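Local coordinates for protein putative fimbriae assembly chaperone (PDB 2CO7) that probably acts as a periplasmic chaperone that helps fold fimbrial subunits and hands them on for assembly into surface fimbriae, at residues Tyr40-Gln45 with Ile97-Pro102. Numbering follows the deposited sequence.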
# COMPACT_ATOMS: atom_id res chain seq x y z
N TYR B 40 -11.45 14.62 -15.13
CA TYR B 40 -10.78 15.91 -14.98
C TYR B 40 -9.28 15.63 -14.80
O TYR B 40 -8.91 14.50 -14.50
CB TYR B 40 -11.35 16.67 -13.77
CG TYR B 40 -11.36 15.93 -12.44
CD1 TYR B 40 -10.21 15.84 -11.66
CD2 TYR B 40 -12.55 15.36 -11.94
CE1 TYR B 40 -10.22 15.16 -10.41
CE2 TYR B 40 -12.57 14.70 -10.71
CZ TYR B 40 -11.41 14.63 -9.95
OH TYR B 40 -11.45 14.00 -8.73
N PRO B 41 -8.42 16.64 -15.00
CA PRO B 41 -6.97 16.41 -14.96
C PRO B 41 -6.44 16.19 -13.54
O PRO B 41 -6.98 16.75 -12.57
CB PRO B 41 -6.38 17.72 -15.54
CG PRO B 41 -7.53 18.54 -15.99
CD PRO B 41 -8.74 18.07 -15.24
N ILE B 42 -5.42 15.35 -13.42
CA ILE B 42 -4.71 15.12 -12.17
C ILE B 42 -3.21 15.30 -12.34
O ILE B 42 -2.69 15.17 -13.44
CB ILE B 42 -4.99 13.73 -11.58
CG1 ILE B 42 -4.42 12.63 -12.46
CG2 ILE B 42 -6.48 13.56 -11.32
CD1 ILE B 42 -4.49 11.19 -11.85
N LEU B 43 -2.53 15.60 -11.25
CA LEU B 43 -1.08 15.69 -11.25
C LEU B 43 -0.54 14.38 -10.68
O LEU B 43 -1.10 13.80 -9.75
CB LEU B 43 -0.60 16.89 -10.42
CG LEU B 43 -0.96 18.30 -10.86
CD1 LEU B 43 -0.33 19.40 -9.94
CD2 LEU B 43 -0.50 18.51 -12.31
N VAL B 44 0.56 13.91 -11.25
CA VAL B 44 1.13 12.64 -10.84
C VAL B 44 2.63 12.78 -10.58
O VAL B 44 3.32 13.48 -11.31
CB VAL B 44 0.86 11.52 -11.87
CG1 VAL B 44 1.31 10.16 -11.33
CG2 VAL B 44 -0.62 11.41 -12.18
N GLN B 45 3.10 12.13 -9.52
CA GLN B 45 4.50 12.04 -9.21
C GLN B 45 4.84 10.56 -9.06
O GLN B 45 4.13 9.81 -8.38
CB GLN B 45 4.80 12.79 -7.93
CG GLN B 45 6.23 12.68 -7.43
CD GLN B 45 6.29 12.78 -5.93
OE1 GLN B 45 6.05 13.85 -5.36
NE2 GLN B 45 6.57 11.67 -5.29
N ILE B 97 3.17 5.84 -7.03
CA ILE B 97 2.52 6.80 -7.90
C ILE B 97 1.65 7.63 -6.98
O ILE B 97 0.73 7.08 -6.37
CB ILE B 97 1.57 6.05 -8.90
CG1 ILE B 97 2.34 5.09 -9.81
CG2 ILE B 97 0.68 7.02 -9.70
CD1 ILE B 97 3.56 5.65 -10.42
N LYS B 98 1.98 8.92 -6.86
CA LYS B 98 1.18 9.87 -6.08
C LYS B 98 0.28 10.65 -7.03
O LYS B 98 0.78 11.25 -8.00
CB LYS B 98 2.07 10.89 -5.34
CG LYS B 98 1.26 11.88 -4.47
CD LYS B 98 2.12 12.99 -3.84
CE LYS B 98 3.24 12.40 -2.98
NZ LYS B 98 2.66 11.80 -1.73
N ALA B 99 -1.01 10.65 -6.72
CA ALA B 99 -2.00 11.31 -7.60
C ALA B 99 -2.72 12.36 -6.77
O ALA B 99 -3.15 12.11 -5.64
CB ALA B 99 -2.98 10.30 -8.19
N VAL B 100 -2.83 13.54 -7.36
CA VAL B 100 -3.32 14.73 -6.67
C VAL B 100 -4.37 15.43 -7.56
O VAL B 100 -4.05 15.85 -8.68
CB VAL B 100 -2.12 15.67 -6.34
CG1 VAL B 100 -2.59 16.96 -5.77
CG2 VAL B 100 -1.14 14.96 -5.38
N PRO B 101 -5.61 15.58 -7.04
CA PRO B 101 -6.68 16.22 -7.78
C PRO B 101 -6.62 17.74 -7.65
O PRO B 101 -5.97 18.24 -6.74
CB PRO B 101 -7.95 15.70 -7.11
CG PRO B 101 -7.55 15.37 -5.69
CD PRO B 101 -6.04 15.10 -5.70
N PRO B 102 -7.31 18.47 -8.53
CA PRO B 102 -7.35 19.93 -8.37
C PRO B 102 -8.11 20.31 -7.11
O PRO B 102 -8.91 19.52 -6.63
CB PRO B 102 -8.12 20.42 -9.61
CG PRO B 102 -8.54 19.24 -10.37
CD PRO B 102 -8.10 17.99 -9.68
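Lys98 O is gripped twice from across the strand pair: Gln45 N donates a hydrogen bond at 2.9 Å, and Val44 CA, through its hydrogen, makes a weaker C-H...O contact with Lys98 O at 3.2 Å. Gln45 returns the bond through its own carbonyl, whose O accepts from Lys98 N at 2.8 Å, nearly straight at 170°. The next hydrogen-bonded antiparallel pair, two residues back on one strand and two on along the other, is Leu43 with Val100; Val44 and Ala99 form the non-hydrogen-bonded pair between. On the Val44 and Ala99 face, short and beta-branched residues suit a buried layer. Val44 turns CG1 anti to its backbone N (chi1 -173°), and this methyl meets Ile97 CG2 at 3.6 Å; the small Ala99 lets Ile42 CD1 settle against its CB, and Phe12 of strand 10-16 packs over both residues. These are neighbouring strands of the immunoglobulin-like N-terminal domain of a PapD-type chaperone: 42-50 pairs with 59-68 on its other side, and 91-100 with 116-131. The reverse face carries Leu43, Val100, Gln45 and Lys98. Here the Gln45 amide lies alongside the lysine chain, its OE1 4.0 Å from Lys98 CE, while bends at chi3 and chi4 lead Lys98 NZ away to Asn123 OD1. Past Val100 the next hydrogen-bonded position would pair Pro41 with Pro102, and neither proline has an N-H to give; Pro102 CD lies 3.3 Å from Pro41 O instead. Tyr40 lays its ring obliquely against Pro101 and Pro102, CD1 touching Pro102 CD at 3.6 Å, while its hydroxyl hydrogen-bonds Lys10 NZ.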